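Long-range contacts in hemolysin-related protein (Vibrio cholerae serotype O1, PDB 5V6F), which probably targets glycans on host surfaces through this second beta-prism lectin domain of the biofilm protein RbmC, which binds mannotriose: residues S72-W77 against Y102-K107; Y80-I85 against W129-F134; P5-S10 against E109-P114. All blocks are in the same frame, centred on the assembly; numbering follows the deposited sequence.

Contact 1 (S72-W77 against Y102-K107); sequences SGLYNW and YASNKK. With BMA (beta-D-mannopyranose), chain B; MAN (alpha-D-mannopyranose), chain C; MAN (alpha-D-mannopyranose), chain D; SO4 (sulfate ion), chain E.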
# COMPACT_ATOMS: atom_id res chain seq x y z
N SER A 72 0.67 9.70 -3.57
CA SER A 72 1.00 9.18 -4.89
C SER A 72 1.53 10.32 -5.73
O SER A 72 1.27 11.49 -5.46
CB SER A 72 -0.22 8.55 -5.57
OG SER A 72 -0.86 7.60 -4.73
N GLY A 73 2.28 9.99 -6.77
CA GLY A 73 2.75 11.03 -7.67
C GLY A 73 3.66 10.49 -8.75
O GLY A 73 3.79 9.28 -8.95
N LEU A 74 4.29 11.43 -9.45
CA LEU A 74 5.23 11.14 -10.53
C LEU A 74 6.59 10.86 -9.92
O LEU A 74 7.35 11.79 -9.60
CB LEU A 74 5.28 12.30 -11.52
CG LEU A 74 6.24 12.12 -12.70
CD1 LEU A 74 5.89 10.89 -13.52
CD2 LEU A 74 6.21 13.36 -13.58
N TYR A 75 6.89 9.58 -9.74
CA TYR A 75 8.15 9.15 -9.15
C TYR A 75 9.33 9.64 -9.99
O TYR A 75 9.29 9.63 -11.22
CB TYR A 75 8.15 7.63 -9.06
CG TYR A 75 9.29 7.01 -8.29
CD1 TYR A 75 9.58 7.40 -6.99
CD2 TYR A 75 10.05 5.99 -8.85
CE1 TYR A 75 10.62 6.82 -6.28
CE2 TYR A 75 11.08 5.40 -8.14
CZ TYR A 75 11.36 5.81 -6.86
OH TYR A 75 12.39 5.24 -6.14
N ASN A 76 10.40 10.06 -9.30
CA ASN A 76 11.51 10.71 -9.99
C ASN A 76 12.24 9.78 -10.95
O ASN A 76 12.91 10.27 -11.87
CB ASN A 76 12.52 11.25 -8.97
CG ASN A 76 12.05 12.52 -8.31
OD1 ASN A 76 11.11 13.18 -8.76
ND2 ASN A 76 12.71 12.88 -7.24
N TRP A 77 12.16 8.47 -10.76
CA TRP A 77 12.77 7.53 -11.69
C TRP A 77 11.76 6.97 -12.68
O TRP A 77 12.08 6.05 -13.43
CB TRP A 77 13.48 6.42 -10.91
CG TRP A 77 14.74 6.94 -10.29
CD1 TRP A 77 15.99 6.95 -10.85
CD2 TRP A 77 14.87 7.55 -9.00
NE1 TRP A 77 16.88 7.53 -9.99
CE2 TRP A 77 16.23 7.92 -8.85
CE3 TRP A 77 13.98 7.83 -7.96
CZ2 TRP A 77 16.71 8.54 -7.70
CZ3 TRP A 77 14.46 8.45 -6.82
CH2 TRP A 77 15.81 8.79 -6.70
N TYR A 102 10.53 11.96 -3.25
CA TYR A 102 11.10 11.58 -4.54
C TYR A 102 10.03 11.50 -5.62
O TYR A 102 10.10 10.66 -6.53
CB TYR A 102 11.86 10.27 -4.41
CG TYR A 102 12.99 10.38 -3.42
CD1 TYR A 102 12.78 10.12 -2.07
CD2 TYR A 102 14.26 10.78 -3.81
CE1 TYR A 102 13.80 10.24 -1.15
CE2 TYR A 102 15.29 10.90 -2.90
CZ TYR A 102 15.05 10.63 -1.57
OH TYR A 102 16.07 10.75 -0.66
N ALA A 103 9.04 12.39 -5.56
CA ALA A 103 8.00 12.44 -6.57
C ALA A 103 7.49 13.87 -6.70
O ALA A 103 7.46 14.63 -5.72
CB ALA A 103 6.83 11.51 -6.23
N SER A 104 7.11 14.22 -7.91
CA SER A 104 6.42 15.46 -8.22
C SER A 104 4.95 15.16 -8.51
O SER A 104 4.51 14.01 -8.49
CB SER A 104 7.08 16.16 -9.41
OG SER A 104 6.90 15.40 -10.60
N ASN A 105 4.19 16.22 -8.78
CA ASN A 105 2.78 16.10 -9.16
C ASN A 105 2.04 15.17 -8.21
O ASN A 105 1.33 14.25 -8.63
CB ASN A 105 2.65 15.64 -10.60
CG ASN A 105 3.38 16.54 -11.57
OD1 ASN A 105 3.30 17.76 -11.46
ND2 ASN A 105 4.11 15.95 -12.50
N LYS A 106 2.20 15.42 -6.92
CA LYS A 106 1.71 14.50 -5.91
C LYS A 106 0.24 14.77 -5.58
O LYS A 106 -0.29 15.86 -5.81
CB LYS A 106 2.55 14.60 -4.64
CG LYS A 106 3.98 14.07 -4.81
CD LYS A 106 4.79 14.09 -3.52
CE LYS A 106 5.02 15.49 -2.99
NZ LYS A 106 5.70 16.37 -3.98
N LYS A 107 -0.40 13.74 -5.07
CA LYS A 107 -1.72 13.84 -4.45
C LYS A 107 -1.68 13.07 -3.15
O LYS A 107 -0.88 12.15 -2.97
CB LYS A 107 -2.82 13.28 -5.36
CG LYS A 107 -2.67 11.80 -5.69
CD LYS A 107 -3.87 11.28 -6.45
CE LYS A 107 -3.74 9.79 -6.76
NZ LYS A 107 -4.99 9.22 -7.32
C1 BMA B . 18.05 5.30 -7.23
C2 BMA B . 17.90 4.24 -8.31
C3 BMA B . 16.40 3.92 -8.52
C4 BMA B . 15.65 3.70 -7.19
C5 BMA B . 16.00 4.81 -6.18
C6 BMA B . 15.45 4.54 -4.80
O1 BMA B . 19.42 5.48 -6.97
O2 BMA B . 18.55 3.03 -7.93
O3 BMA B . 16.20 2.77 -9.31
O4 BMA B . 14.24 3.67 -7.44
O5 BMA B . 17.43 4.90 -6.05
O6 BMA B . 15.67 3.17 -4.51
C1 MAN C . 15.02 2.84 -3.28
C2 MAN C . 15.45 1.44 -2.89
C3 MAN C . 14.89 0.44 -3.89
C4 MAN C . 13.36 0.64 -4.07
C5 MAN C . 13.02 2.13 -4.37
C6 MAN C . 11.52 2.43 -4.39
O2 MAN C . 14.92 1.07 -1.62
O3 MAN C . 15.18 -0.90 -3.50
O4 MAN C . 12.90 -0.15 -5.15
O5 MAN C . 13.62 2.96 -3.36
O6 MAN C . 10.95 2.03 -3.14
C1 MAN D . 15.76 3.07 -10.64
C2 MAN D . 15.36 1.74 -11.27
C3 MAN D . 16.62 0.90 -11.53
C4 MAN D . 17.65 1.72 -12.33
C5 MAN D . 17.96 3.02 -11.57
C6 MAN D . 18.91 3.92 -12.32
O2 MAN D . 14.72 1.92 -12.54
O3 MAN D . 16.32 -0.32 -12.19
O4 MAN D . 18.84 0.98 -12.49
O5 MAN D . 16.74 3.74 -11.38
O6 MAN D . 18.41 4.10 -13.64
S SO4 E . 3.96 18.87 -6.43
O1 SO4 E . 2.90 19.13 -7.40
O2 SO4 E . 5.25 18.82 -7.11
O3 SO4 E . 3.70 17.60 -5.76
O4 SO4 E . 3.97 19.95 -5.44
O HOH W 1 9.37 13.35 -10.98

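Contact 2 (Y80-I85 against W129-F134); sequences YHIVAI and WLVEGF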
# COMPACT_ATOMS: atom_id res chain seq x y z
N TYR A 80 3.79 7.18 -12.58
CA TYR A 80 2.90 7.52 -11.48
C TYR A 80 2.67 6.28 -10.62
O TYR A 80 2.18 5.26 -11.12
CB TYR A 80 1.58 8.07 -12.01
CG TYR A 80 1.66 9.52 -12.43
CD1 TYR A 80 1.44 10.54 -11.51
CD2 TYR A 80 1.97 9.86 -13.73
CE1 TYR A 80 1.52 11.87 -11.89
CE2 TYR A 80 2.05 11.19 -14.12
CZ TYR A 80 1.83 12.18 -13.20
OH TYR A 80 1.91 13.50 -13.57
N HIS A 81 3.01 6.37 -9.34
CA HIS A 81 2.84 5.25 -8.42
C HIS A 81 2.49 5.79 -7.04
O HIS A 81 2.52 7.00 -6.79
CB HIS A 81 4.10 4.40 -8.30
CG HIS A 81 4.88 4.26 -9.57
ND1 HIS A 81 4.68 3.22 -10.46
CD2 HIS A 81 5.89 5.00 -10.08
CE1 HIS A 81 5.51 3.35 -11.47
NE2 HIS A 81 6.26 4.42 -11.27
N ILE A 82 2.17 4.87 -6.13
CA ILE A 82 2.10 5.18 -4.71
C ILE A 82 3.52 5.25 -4.18
O ILE A 82 4.30 4.31 -4.36
CB ILE A 82 1.25 4.14 -3.96
CG1 ILE A 82 -0.21 4.23 -4.41
CG2 ILE A 82 1.40 4.32 -2.44
CD1 ILE A 82 -1.15 3.23 -3.74
N VAL A 83 3.86 6.36 -3.53
CA VAL A 83 5.20 6.54 -3.01
C VAL A 83 5.25 6.49 -1.48
O VAL A 83 6.31 6.16 -0.93
CB VAL A 83 5.84 7.85 -3.52
CG1 VAL A 83 6.04 7.78 -5.03
CG2 VAL A 83 5.01 9.08 -3.14
N ALA A 84 4.14 6.75 -0.79
CA ALA A 84 4.15 6.68 0.66
C ALA A 84 2.76 6.35 1.17
O ALA A 84 1.75 6.75 0.59
CB ALA A 84 4.63 7.99 1.29
N ILE A 85 2.72 5.60 2.28
CA ILE A 85 1.48 5.34 3.00
C ILE A 85 1.75 5.57 4.48
O ILE A 85 2.66 4.96 5.05
CB ILE A 85 0.94 3.92 2.80
CG1 ILE A 85 0.82 3.58 1.31
CG2 ILE A 85 -0.43 3.78 3.47
CD1 ILE A 85 0.64 2.11 1.05
N TRP A 129 6.96 -3.20 -11.36
CA TRP A 129 8.05 -2.47 -10.72
C TRP A 129 7.64 -1.94 -9.36
O TRP A 129 8.29 -2.26 -8.36
CB TRP A 129 8.51 -1.32 -11.64
CG TRP A 129 9.61 -0.47 -11.05
CD1 TRP A 129 10.56 -0.85 -10.14
CD2 TRP A 129 9.87 0.90 -11.34
NE1 TRP A 129 11.38 0.21 -9.85
CE2 TRP A 129 10.98 1.30 -10.58
CE3 TRP A 129 9.26 1.85 -12.18
CZ2 TRP A 129 11.50 2.59 -10.62
CZ3 TRP A 129 9.78 3.13 -12.22
CH2 TRP A 129 10.89 3.48 -11.45
N LEU A 130 6.59 -1.12 -9.29
CA LEU A 130 6.11 -0.55 -8.04
C LEU A 130 4.60 -0.77 -7.95
O LEU A 130 3.97 -1.32 -8.86
CB LEU A 130 6.45 0.95 -7.96
CG LEU A 130 7.94 1.28 -8.07
CD1 LEU A 130 8.13 2.76 -8.29
CD2 LEU A 130 8.68 0.81 -6.83
N VAL A 131 4.03 -0.34 -6.83
CA VAL A 131 2.59 -0.39 -6.64
C VAL A 131 1.99 0.90 -7.17
O VAL A 131 2.32 1.99 -6.69
CB VAL A 131 2.23 -0.59 -5.16
CG1 VAL A 131 0.73 -0.45 -4.94
CG2 VAL A 131 2.72 -1.95 -4.69
N GLU A 132 1.11 0.79 -8.16
CA GLU A 132 0.40 1.96 -8.65
C GLU A 132 -0.84 2.28 -7.83
O GLU A 132 -1.19 3.45 -7.69
CB GLU A 132 0.00 1.76 -10.11
CG GLU A 132 1.16 1.99 -11.08
CD GLU A 132 2.15 0.84 -11.09
OE1 GLU A 132 1.73 -0.31 -11.35
OE2 GLU A 132 3.35 1.08 -10.84
N GLY A 133 -1.51 1.27 -7.26
CA GLY A 133 -2.70 1.53 -6.48
C GLY A 133 -3.05 0.36 -5.58
O GLY A 133 -2.54 -0.74 -5.74
N PHE A 134 -3.94 0.63 -4.62
CA PHE A 134 -4.51 -0.43 -3.81
C PHE A 134 -5.87 0.00 -3.28
O PHE A 134 -6.21 1.19 -3.28
CB PHE A 134 -3.58 -0.87 -2.66
CG PHE A 134 -3.57 0.06 -1.47
CD1 PHE A 134 -2.71 1.15 -1.43
CD2 PHE A 134 -4.38 -0.18 -0.38
CE1 PHE A 134 -2.68 1.99 -0.34
CE2 PHE A 134 -4.36 0.66 0.72
CZ PHE A 134 -3.51 1.75 0.74

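Contact 3 (P5-S10 against E109-P114); sequences PIFGYS and ETYTVP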
# COMPACT_ATOMS: atom_id res chain seq x y z
N PRO A 5 -12.04 3.73 -1.57
CA PRO A 5 -11.63 4.14 -2.91
C PRO A 5 -10.40 3.38 -3.35
O PRO A 5 -9.70 2.73 -2.56
CB PRO A 5 -11.34 5.64 -2.76
CG PRO A 5 -12.02 6.05 -1.49
CD PRO A 5 -12.02 4.84 -0.61
N ILE A 6 -10.12 3.45 -4.65
CA ILE A 6 -8.84 3.00 -5.18
C ILE A 6 -7.84 4.13 -4.94
O ILE A 6 -7.95 5.20 -5.54
CB ILE A 6 -8.93 2.63 -6.66
CG1 ILE A 6 -9.93 1.49 -6.87
CG2 ILE A 6 -7.56 2.25 -7.20
CD1 ILE A 6 -10.20 1.16 -8.34
N PHE A 7 -6.89 3.90 -4.04
CA PHE A 7 -5.82 4.86 -3.80
C PHE A 7 -4.76 4.74 -4.88
O PHE A 7 -4.42 3.64 -5.31
CB PHE A 7 -5.20 4.63 -2.42
CG PHE A 7 -6.20 4.51 -1.31
CD1 PHE A 7 -6.94 5.61 -0.92
CD2 PHE A 7 -6.39 3.30 -0.66
CE1 PHE A 7 -7.86 5.50 0.10
CE2 PHE A 7 -7.31 3.19 0.36
CZ PHE A 7 -8.05 4.30 0.74
N GLY A 8 -4.25 5.88 -5.33
CA GLY A 8 -3.25 5.87 -6.38
C GLY A 8 -3.91 5.74 -7.73
O GLY A 8 -4.85 6.48 -8.05
N TYR A 9 -3.42 4.79 -8.53
CA TYR A 9 -3.81 4.65 -9.93
C TYR A 9 -4.07 3.19 -10.22
O TYR A 9 -3.56 2.30 -9.54
CB TYR A 9 -2.72 5.21 -10.85
CG TYR A 9 -2.11 6.50 -10.31
CD1 TYR A 9 -2.70 7.73 -10.57
CD2 TYR A 9 -0.97 6.47 -9.53
CE1 TYR A 9 -2.16 8.90 -10.07
CE2 TYR A 9 -0.42 7.64 -9.03
CZ TYR A 9 -1.02 8.85 -9.30
OH TYR A 9 -0.48 10.02 -8.81
N SER A 10 -4.88 2.93 -11.26
CA SER A 10 -5.35 1.58 -11.55
C SER A 10 -5.22 1.24 -13.03
O SER A 10 -6.00 0.43 -13.55
CB SER A 10 -6.80 1.41 -11.10
OG SER A 10 -7.65 2.32 -11.77
N GLU A 109 -4.41 11.11 -0.50
CA GLU A 109 -5.75 10.58 -0.33
C GLU A 109 -5.85 9.97 1.07
O GLU A 109 -5.04 9.12 1.44
CB GLU A 109 -6.06 9.54 -1.42
CG GLU A 109 -6.08 10.16 -2.81
CD GLU A 109 -5.99 9.14 -3.94
OE1 GLU A 109 -5.23 8.17 -3.82
OE2 GLU A 109 -6.69 9.34 -4.95
N THR A 110 -6.83 10.44 1.84
CA THR A 110 -6.98 10.07 3.24
C THR A 110 -8.31 9.35 3.41
O THR A 110 -9.34 9.78 2.88
CB THR A 110 -6.92 11.31 4.14
OG1 THR A 110 -5.69 12.01 3.92
CG2 THR A 110 -7.01 10.92 5.61
N TYR A 111 -8.29 8.24 4.15
CA TYR A 111 -9.46 7.39 4.28
C TYR A 111 -9.45 6.71 5.64
O TYR A 111 -8.41 6.20 6.07
CB TYR A 111 -9.49 6.34 3.16
CG TYR A 111 -10.61 5.34 3.30
CD1 TYR A 111 -11.89 5.62 2.85
CD2 TYR A 111 -10.38 4.10 3.89
CE1 TYR A 111 -12.91 4.71 2.97
CE2 TYR A 111 -11.40 3.17 4.02
CZ TYR A 111 -12.67 3.49 3.55
OH TYR A 111 -13.69 2.58 3.68
N THR A 112 -10.61 6.70 6.29
CA THR A 112 -10.78 6.10 7.60
C THR A 112 -11.60 4.82 7.47
O THR A 112 -12.68 4.83 6.88
CB THR A 112 -11.45 7.08 8.56
OG1 THR A 112 -10.60 8.21 8.75
CG2 THR A 112 -11.74 6.44 9.92
N VAL A 113 -11.07 3.73 8.01
CA VAL A 113 -11.77 2.45 7.99
C VAL A 113 -12.98 2.55 8.91
O VAL A 113 -12.82 2.84 10.10
CB VAL A 113 -10.85 1.30 8.41
CG1 VAL A 113 -11.56 -0.04 8.27
CG2 VAL A 113 -9.57 1.30 7.57
N PRO A 114 -14.20 2.35 8.41
CA PRO A 114 -15.37 2.50 9.29
C PRO A 114 -15.35 1.52 10.45
O PRO A 114 -14.89 0.38 10.32
CB PRO A 114 -16.56 2.23 8.35
CG PRO A 114 -16.04 2.45 6.99
CD PRO A 114 -14.60 2.05 7.03
O HOH W 2 -8.85 7.52 -5.05

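Contact 1 (S72-W77 against Y102-K107)
Ser72 with Lys107 and Leu74 with Ser104 form antiparallel hydrogen-bonded pairs, and a beta bulge between them shifts the register by one residue. The first pair joins strand 65-75 to strand 106-112, an edge strand of one of the three sheets of the beta-prism lectin domain; the second lies at the corner where the chain turns. The bond from Lys107 N to Ser72 O is 2.8 Å long. Farther on, Asn76 N donates to Tyr102 O at 2.9 Å.

Past that bond, Tyr75 and Trp77 line the glycan pocket, with Tyr102 beside both. Tyr75 and Tyr102 point the same way. The Tyr75 ring extends to the sugar, where Tyr75 OH and O4 of the central mannose (BMA) share a hydrogen bond of 2.8 Å in the plane of the ring. Trp77 turns its edge to Tyr102, with Trp77 CZ3 3.8 Å from Tyr102 CD2. The two ring planes are 32° apart. One indole face carries the central mannose, with BMA C1 3.3 Å above the plane. Asn76 CB lies against the opposite face. Phe31 stacks on Tyr102 from outside the segments.

At the other end, the Lys106 chain bends at its last two torsions. Lys106 NZ thereby reaches both Ala103 O and O3 of a sulfate ion, probably from the crystallisation liquor, and Lys106 N bonds the same oxygen. A water donates to Leu74 O and Asn76 OD1 and accepts from Ser104 OG.

Contact 2 (Y80-I85 against W129-F134)
His81 meets Leu130, Glu132 and Trp129 each from a different direction. Leu130 CD1 sits over one face of the imidazole, 3.8 Å from the ring centroid, in a CH-pi contact. The same methyl lies over the centre of the Trp129 ring system, so it is wedged between the two aromatic groups. The imidazole and the six-membered ring of Trp129 have planes 79° apart, and Trp129 CZ3 approaches His81 NE2 at 3.9 Å, obliquely.

Glu132 comes alongside His81 and meets the ring edge. His81 ND1 donates to Glu132 OE2 over a short 2.5 Å. The oxygen lies almost in the ring plane and accepts on its anti lone pair, while carboxylate and imidazole are 63° apart. The Glu132 chain starts away from the opposite segment and folds back at chi2 (75°), which carries its carboxylate to the histidine. Outside the segments, His81 NE2 bonds Gly78 O and Thr12 holds Glu132 OE1. With both ring nitrogens donating, the imidazole probably carries both protons and a positive charge, which the carboxylate beside it would stabilise.

Beside this polar group, Ile82 N bonds Val131 O at 2.9 Å. Ile82 CD1 then reaches the edge of the Phe134 ring, 3.5 Å from Phe134 CD1. The Ile85 and Phe134 side chains point toward each other, with Ile85 CD1 3.6 Å from Phe134 CE1.

Strands 80-89 and 131-137 belong to different sheets and cross steeply here, at 77°. Such packing of separate antiparallel sheets round a buried core is characteristic of the beta-prism fold, and the adjoining loop places Trp129 in the glycan pocket.

Contact 3 (P5-S10 against E109-P114)
Glu109 grips the backbone of Gly8 with one carboxylate oxygen. Gly8 N donates to Glu109 OE1 at 2.9 Å, in a nearly straight bond of 166° that uses the syn lone pair. The same oxygen lies 3.4 Å from Phe7 CA. Glu109 OE2 accepts from a water at 2.8 Å, and that water also donates to Ile6 O. One oxygen thus holds Gly8 N directly, and the other reaches Ile6 O through the water.

Phe7 touches Tyr111 next to this polar group. Phe7 CZ lies 3.5 Å from Tyr111 CB, which is at the edge of the Phe7 ring. The two rings are 59° apart and meet obliquely. Pro5 packs on Tyr111 as well, with Pro5 CD 3.5 Å from Tyr111 CD1. Pro5 O also stands over the centre of one Phe7 ring face.

The contact bridges two sheets of the beta-prism: strand 7-8 is outermost in one, and strand 106-112 is outermost in another. Glu109 spans the gap because its chain is extended beyond CG, with chi2 at 164°.

Further out, Lys107 NZ forms a salt bridge with Glu109 OE2, adding a charged partner to the water-bound oxygen. Phe7 meets the Phe134 ring and packs on Val68. The hydroxyl of Tyr111 hydrogen-bonds to the hydroxyl of Tyr138, next to the last strand.

How the contacts relate
Contacts 1 and 2 have centres about 10 Å apart and share a sheet, where Gly73 N probably bonds His81 O at 3.0 Å. Both reach the glycan pocket: Tyr75 and Trp77 come from contact 1 and Trp129 from contact 2. Trp77 O lies 3.5 Å from Trp129 CH2. Contact 3 holds no pocket residue, and its centre is about 17 Å from that of contact 1. The two share strand 106-112, and Lys107 NZ probably bonds Gly8 O at 2.8 Å. Contacts 2 and 3 are about 12 Å apart between centres. Strand 7-8 lies beside strand 131-137, where Phe7 N probably bonds Phe134 O at 2.9 Å.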